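Local coordinates for protein putative alkaline phosphatase (Pseudomonas fluorescens, PDB 4F1V) that binds phosphate with high affinity in the periplasm, in a venus-flytrap cleft, and probably delivers it to an ABC transporter for import, at residues A60-A68 against G147-F155; I137-S145 against G184-V194. All coordinates share one frame; numbering follows the deposited sequence.

Contact 1: residues A60-A68 against G147-F155. With PI (hydrogenphosphate ion), chain B.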
# COMPACT_ATOMS: atom_id res chain seq x y z
N ALA A 60 5.51 11.78 1.92
CA ALA A 60 4.22 11.07 1.97
C ALA A 60 4.43 9.55 1.99
O ALA A 60 5.37 9.02 1.41
CB ALA A 60 3.34 11.43 0.82
N GLY A 61 3.49 8.87 2.65
CA GLY A 61 3.29 7.44 2.45
C GLY A 61 2.22 7.21 1.39
O GLY A 61 1.19 7.87 1.40
N SER A 62 2.44 6.25 0.48
CA SER A 62 1.46 5.93 -0.53
C SER A 62 1.58 4.46 -0.94
O SER A 62 2.69 3.99 -1.19
CB SER A 62 1.67 6.80 -1.77
OG SER A 62 0.63 6.55 -2.68
N ASP A 63 0.46 3.76 -1.06
CA ASP A 63 0.40 2.46 -1.70
C ASP A 63 -0.16 2.56 -3.14
O ASP A 63 -0.41 1.52 -3.78
CB ASP A 63 -0.25 1.31 -0.85
CG ASP A 63 -0.88 1.83 0.45
OD1 ASP A 63 -0.26 1.76 1.51
OD2 ASP A 63 -2.01 2.35 0.31
N SER A 64 -0.33 3.78 -3.62
CA SER A 64 -0.61 4.09 -5.00
C SER A 64 0.65 4.65 -5.67
O SER A 64 1.24 5.63 -5.17
CB SER A 64 -1.73 5.13 -5.13
OG SER A 64 -1.86 5.63 -6.43
N LYS A 65 1.07 4.10 -6.79
CA LYS A 65 2.22 4.67 -7.52
C LYS A 65 1.91 6.08 -8.03
O LYS A 65 0.79 6.42 -8.38
CB LYS A 65 2.59 3.80 -8.71
CG LYS A 65 3.33 2.50 -8.29
CD LYS A 65 4.04 1.77 -9.39
CE LYS A 65 5.21 2.36 -10.06
NZ LYS A 65 5.95 1.21 -10.84
N LEU A 66 3.00 6.86 -8.10
CA LEU A 66 2.93 8.12 -8.83
C LEU A 66 2.64 7.85 -10.33
O LEU A 66 3.33 7.03 -10.95
CB LEU A 66 4.23 8.89 -8.64
CG LEU A 66 4.39 9.44 -7.24
CD1 LEU A 66 5.84 9.78 -6.97
CD2 LEU A 66 3.56 10.72 -6.99
N SER A 67 1.63 8.52 -10.88
CA SER A 67 1.27 8.31 -12.26
C SER A 67 2.24 9.07 -13.17
O SER A 67 2.99 9.95 -12.77
CB SER A 67 -0.15 8.82 -12.52
OG SER A 67 -0.12 10.24 -12.43
N ALA A 68 2.11 8.79 -14.49
CA ALA A 68 2.95 9.49 -15.46
C ALA A 68 2.74 11.00 -15.36
O ALA A 68 3.68 11.79 -15.46
CB ALA A 68 2.69 9.00 -16.87
N GLY A 147 -4.63 3.65 -1.96
CA GLY A 147 -3.62 2.70 -2.37
C GLY A 147 -3.99 1.25 -2.09
O GLY A 147 -3.56 0.34 -2.85
N THR A 148 -4.73 0.98 -1.03
CA THR A 148 -5.26 -0.36 -0.80
C THR A 148 -6.12 -0.78 -2.00
O THR A 148 -6.02 -1.91 -2.53
CB THR A 148 -6.06 -0.49 0.48
OG1 THR A 148 -5.32 0.05 1.60
CG2 THR A 148 -6.35 -1.96 0.80
N THR A 149 -6.97 0.13 -2.46
CA THR A 149 -7.75 -0.14 -3.68
C THR A 149 -6.82 -0.43 -4.86
O THR A 149 -7.12 -1.36 -5.64
CB THR A 149 -8.68 1.04 -4.04
OG1 THR A 149 -9.62 1.18 -2.96
CG2 THR A 149 -9.40 0.80 -5.37
N GLU A 150 -5.76 0.36 -5.05
CA GLU A 150 -4.86 0.09 -6.19
C GLU A 150 -4.26 -1.33 -6.06
O GLU A 150 -4.24 -2.10 -7.03
CB GLU A 150 -3.79 1.18 -6.28
CG GLU A 150 -2.93 1.01 -7.55
CD GLU A 150 -1.99 2.19 -7.75
OE1 GLU A 150 -2.49 3.32 -7.96
OE2 GLU A 150 -0.73 1.99 -7.70
N LEU A 151 -3.75 -1.68 -4.87
CA LEU A 151 -3.14 -3.00 -4.71
C LEU A 151 -4.15 -4.13 -5.00
O LEU A 151 -3.82 -5.16 -5.58
CB LEU A 151 -2.57 -3.17 -3.29
CG LEU A 151 -1.35 -2.31 -2.96
CD1 LEU A 151 -0.97 -2.54 -1.51
CD2 LEU A 151 -0.20 -2.60 -3.91
N PHE A 152 -5.37 -3.95 -4.53
CA PHE A 152 -6.43 -4.98 -4.69
C PHE A 152 -6.91 -5.09 -6.14
O PHE A 152 -7.08 -6.19 -6.65
CB PHE A 152 -7.58 -4.64 -3.73
CG PHE A 152 -8.70 -5.67 -3.72
CD1 PHE A 152 -8.48 -7.01 -3.48
CD2 PHE A 152 -10.01 -5.26 -3.93
CE1 PHE A 152 -9.48 -7.95 -3.42
CE2 PHE A 152 -11.05 -6.19 -3.88
CZ PHE A 152 -10.81 -7.50 -3.62
N THR A 153 -7.15 -3.94 -6.76
CA THR A 153 -7.62 -3.97 -8.15
C THR A 153 -6.54 -4.43 -9.11
O THR A 153 -6.87 -4.99 -10.16
CB THR A 153 -8.24 -2.64 -8.59
OG1 THR A 153 -7.25 -1.57 -8.58
CG2 THR A 153 -9.45 -2.29 -7.78
N ARG A 154 -5.25 -4.31 -8.78
CA ARG A 154 -4.22 -4.99 -9.59
C ARG A 154 -4.49 -6.48 -9.64
O ARG A 154 -4.34 -7.15 -10.69
CB ARG A 154 -2.81 -4.70 -9.05
CG ARG A 154 -2.36 -3.25 -9.36
CD ARG A 154 -0.89 -3.03 -8.93
NE ARG A 154 -0.45 -1.68 -9.03
CZ ARG A 154 -0.29 -0.98 -10.16
NH1 ARG A 154 -0.35 -1.58 -11.32
NH2 ARG A 154 0.05 0.32 -10.06
N PHE A 155 -4.85 -7.07 -8.48
CA PHE A 155 -5.06 -8.53 -8.39
C PHE A 155 -6.32 -8.90 -9.20
O PHE A 155 -6.34 -9.83 -10.02
CB PHE A 155 -5.18 -8.97 -6.93
CG PHE A 155 -5.36 -10.45 -6.80
CD1 PHE A 155 -4.25 -11.29 -6.92
CD2 PHE A 155 -6.57 -11.07 -6.55
CE1 PHE A 155 -4.35 -12.66 -6.80
CE2 PHE A 155 -6.70 -12.45 -6.44
CZ PHE A 155 -5.59 -13.24 -6.56
P PI B . -4.66 3.82 1.71
O1 PI B . -4.28 4.73 0.55
O2 PI B . -5.27 4.62 2.87
O3 PI B . -5.61 2.72 1.23
O4 PI B . -3.36 3.16 2.26
O HOH W 1 0.07 -0.01 -6.05
O HOH W 2 -0.86 4.68 -9.78

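Contact 2: residues I137-S145 against G184-V194. With PI (hydrogenphosphate ion), chain B.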
# COMPACT_ATOMS: atom_id res chain seq x y z
N ILE A 137 -24.79 -10.95 0.87
CA ILE A 137 -23.48 -10.31 1.02
C ILE A 137 -23.62 -8.80 0.69
O ILE A 137 -24.18 -8.45 -0.34
CB ILE A 137 -22.44 -10.92 0.06
CG1 ILE A 137 -22.29 -12.41 0.26
CG2 ILE A 137 -21.10 -10.17 0.15
CD1 ILE A 137 -21.41 -13.09 -0.77
N VAL A 138 -23.10 -7.95 1.55
CA VAL A 138 -22.90 -6.53 1.29
C VAL A 138 -21.37 -6.24 1.20
O VAL A 138 -20.59 -6.58 2.12
CB VAL A 138 -23.62 -5.73 2.34
CG1 VAL A 138 -23.25 -4.24 2.27
CG2 VAL A 138 -25.16 -5.93 2.16
N VAL A 139 -20.96 -5.67 0.06
CA VAL A 139 -19.56 -5.30 -0.13
C VAL A 139 -19.35 -3.86 0.41
O VAL A 139 -20.08 -2.95 0.06
CB VAL A 139 -19.24 -5.36 -1.64
CG1 VAL A 139 -17.85 -4.75 -1.90
CG2 VAL A 139 -19.29 -6.82 -2.10
N VAL A 140 -18.29 -3.70 1.20
CA VAL A 140 -17.84 -2.39 1.67
C VAL A 140 -16.54 -2.04 0.93
O VAL A 140 -15.69 -2.91 0.72
CB VAL A 140 -17.58 -2.39 3.21
CG1 VAL A 140 -17.23 -0.98 3.68
CG2 VAL A 140 -18.79 -2.91 3.97
N TYR A 141 -16.40 -0.81 0.47
CA TYR A 141 -15.26 -0.37 -0.33
C TYR A 141 -14.87 1.04 0.09
O TYR A 141 -15.60 1.76 0.74
CB TYR A 141 -15.55 -0.50 -1.82
CG TYR A 141 -16.58 0.51 -2.30
CD1 TYR A 141 -16.19 1.72 -2.84
CD2 TYR A 141 -17.93 0.25 -2.18
CE1 TYR A 141 -17.09 2.67 -3.26
CE2 TYR A 141 -18.86 1.21 -2.53
CZ TYR A 141 -18.47 2.42 -3.09
OH TYR A 141 -19.38 3.39 -3.49
N ARG A 142 -13.66 1.45 -0.37
CA ARG A 142 -13.14 2.78 -0.03
C ARG A 142 -13.72 3.85 -0.94
O ARG A 142 -13.62 3.77 -2.17
CB ARG A 142 -11.58 2.77 -0.12
CG ARG A 142 -10.93 1.96 0.99
CD ARG A 142 -10.93 2.70 2.31
NE ARG A 142 -10.05 3.88 2.29
CZ ARG A 142 -8.73 3.80 2.38
NH1 ARG A 142 -8.13 2.63 2.67
NH2 ARG A 142 -8.00 4.90 2.21
N SER A 143 -14.28 4.88 -0.33
CA SER A 143 -14.86 5.98 -1.05
C SER A 143 -13.89 6.86 -1.82
O SER A 143 -14.23 7.45 -2.82
CB SER A 143 -15.63 6.91 -0.05
OG SER A 143 -14.74 7.58 0.83
N GLU A 144 -12.67 6.96 -1.29
CA GLU A 144 -11.68 7.95 -1.73
C GLU A 144 -10.55 7.24 -2.49
O GLU A 144 -10.54 6.05 -2.72
CB GLU A 144 -11.16 8.77 -0.54
CG GLU A 144 -10.10 8.21 0.35
CD GLU A 144 -10.50 7.12 1.33
OE1 GLU A 144 -11.34 6.24 1.03
OE2 GLU A 144 -9.81 7.05 2.42
N SER A 145 -9.56 8.07 -2.92
CA SER A 145 -8.44 7.60 -3.69
C SER A 145 -7.48 6.87 -2.73
O SER A 145 -6.81 7.46 -1.89
CB SER A 145 -7.76 8.78 -4.33
OG SER A 145 -6.59 8.40 -5.04
N GLY A 184 -26.24 -2.44 -3.47
CA GLY A 184 -26.18 -2.37 -2.03
C GLY A 184 -24.81 -2.12 -1.45
O GLY A 184 -24.64 -2.11 -0.21
N ALA A 185 -23.77 -1.99 -2.29
CA ALA A 185 -22.43 -1.79 -1.75
C ALA A 185 -22.36 -0.49 -0.91
O ALA A 185 -23.06 0.49 -1.21
CB ALA A 185 -21.42 -1.72 -2.87
N VAL A 186 -21.53 -0.51 0.10
CA VAL A 186 -21.37 0.58 1.09
C VAL A 186 -19.98 1.19 0.96
O VAL A 186 -18.97 0.48 1.05
CB VAL A 186 -21.56 0.03 2.53
CG1 VAL A 186 -21.26 1.11 3.57
CG2 VAL A 186 -22.99 -0.50 2.69
N ALA A 187 -19.90 2.49 0.74
CA ALA A 187 -18.67 3.27 0.72
C ALA A 187 -18.29 3.72 2.13
O ALA A 187 -19.15 4.14 2.89
CB ALA A 187 -18.77 4.47 -0.18
N ALA A 188 -17.01 3.71 2.47
CA ALA A 188 -16.52 4.29 3.72
C ALA A 188 -15.11 4.83 3.45
O ALA A 188 -14.47 4.53 2.46
CB ALA A 188 -16.56 3.29 4.87
N THR A 189 -14.62 5.64 4.42
CA THR A 189 -13.42 6.46 4.21
C THR A 189 -12.33 6.04 5.19
O THR A 189 -12.60 5.99 6.41
CB THR A 189 -13.76 7.94 4.39
OG1 THR A 189 -14.83 8.25 3.51
CG2 THR A 189 -12.57 8.87 4.16
N GLY A 190 -11.14 5.77 4.70
CA GLY A 190 -10.04 5.31 5.46
C GLY A 190 -10.14 3.82 5.76
O GLY A 190 -11.18 3.20 5.79
N SER A 191 -8.98 3.21 6.10
CA SER A 191 -8.99 1.80 6.55
C SER A 191 -9.91 1.61 7.76
O SER A 191 -10.72 0.69 7.81
CB SER A 191 -7.57 1.34 6.92
OG SER A 191 -6.69 1.27 5.81
N GLN A 192 -9.74 2.48 8.76
CA GLN A 192 -10.54 2.34 9.95
C GLN A 192 -12.00 2.59 9.68
O GLN A 192 -12.89 1.91 10.25
CB GLN A 192 -9.94 3.28 11.05
CG GLN A 192 -8.49 2.92 11.44
CD GLN A 192 -7.77 4.03 12.17
OE1 GLN A 192 -7.40 5.10 11.58
NE2 GLN A 192 -7.60 3.88 13.51
N GLY A 193 -12.31 3.58 8.87
CA GLY A 193 -13.73 3.87 8.54
C GLY A 193 -14.38 2.64 7.87
O GLY A 193 -15.57 2.33 8.16
N VAL A 194 -13.66 1.95 7.01
CA VAL A 194 -14.19 0.71 6.39
C VAL A 194 -14.40 -0.36 7.49
O VAL A 194 -15.44 -1.04 7.47
CB VAL A 194 -13.29 0.23 5.25
CG1 VAL A 194 -13.55 -1.25 4.98
CG2 VAL A 194 -13.51 1.07 3.99
P PI B . -4.66 3.82 1.71
O1 PI B . -4.28 4.73 0.55
O2 PI B . -5.27 4.62 2.87
O3 PI B . -5.61 2.72 1.23
O4 PI B . -3.36 3.16 2.26

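Contact 1: residues A60-A68 against G147-F155
In the phosphate-binding cleft, the turn that follows strand 59-62 meets the first turns of helix 147-159 with the hydrogenphosphate beside both. Asp63 OD2 lies 3.1 Å from Gly147 CA. The distance from Asp63 OD2 to phosphate O4 is 2.5 Å, so short that a proton is probably held between the two oxygens. Thr294 hydrogen-bonds the other oxygen, OD1, and so probably limits the rotation of this carboxylate. A side chain on Gly147 would run into Asp63 OD2 and Ser64 N, so its bare CA is what lets the turn come this close to the helix. At the helix start, Gly147 N gives its hydrogen to phosphate O1 at 2.8 Å, while Thr148 grips O3 with both its backbone N and OG1.

One turn further along, Glu150 reaches across with CG anti to the backbone N (chi1 -174°) and the chain extended, which delivers its carboxylate to the turn. Ser64 OG donates to Glu150 OE1 at 2.8 Å from above the carboxylate plane. Lys65 N meets Glu150 OE2 on its syn side at 2.9 Å and nearly straight (164°); in one of its two conformers, Arg154 NH2 salt-bridges the same oxygen from the opposite face. Leu151 CD1 packs on Asp63 CB at 4.0 Å. Backbone NH groups at a helix N-terminus, with an aspartate set close against one ligand oxygen, are characteristic of phosphate-binding proteins of the PstS type.

Contact 2: residues I137-S145 against G184-V194
Arg142 leaves its strand with CG beside the backbone N (chi1 -70°) and bends again at chi2 and chi3, which curls the guanidinium over the Gly190-Ser191 backbone. One face of it lies against Gly190 C and Ser191 N, and Arg142 CD packs on Val194 CG2 at 3.5 Å. Glu144, its CG between the backbone N and the carbonyl carbon (chi1 80°), folds back so that Arg142 grips it side-on, NE to OE1 and NH2 to OE2. Gly190 N reaches Glu144 OE2 from the other face of the carboxylate at 2.9 Å.

Behind this, strands 138-142 and 186-188 pair in parallel: Val186 N bonds Val139 O, Tyr141 N bonds Val186 O, Ala188 N bonds Tyr141 O, and Ser143 N closes the ladder on Ala188 O at 2.8 Å. Beyond it, in one conformer of Ser143, Ser143 OG and Thr189 OG1 are hydrogen-bonded at 2.8 Å. Val140 CG1 meets Val194 CG1 at 3.9 Å, the two valines lying alongside and pointing opposite ways, while Tyr141 lays a ring face over Ala187 CA.

Arg142 NH2 donates to phosphate O2 at 2.8 Å and Arg142 NH1 to phosphate O3 at 2.9 Å. A leucine in its place would probably leave both phosphate oxygens without these donors and Glu144 without its charge partner. Held by two nitrogens of Arg142, the Glu144 carboxylate sits in the second shell, fixes the guanidinium's rotation and probably tempers its charge.

In the fold
Both contacts touch the same phosphate, and their segments alternate along the chain: strand 138-142 of contact 2 leads into helix 147-159 of contact 1, which leads on to strand 186-188. Contact 1 is buried near the middle of the molecule and joins a turn to a helix mainly through polar side chains and two bridging waters. Contact 2, centred about 16 Å from it, is partly exposed, and there a parallel backbone ladder is joined by valine, alanine and tyrosine packing and a polar end at Arg142 and Glu144. Each sets a glutamate against an arginine, but only in contact 2 does that arginine also hold the ligand. Arg142 packs against Thr148 and Thr149, where the two contacts meet.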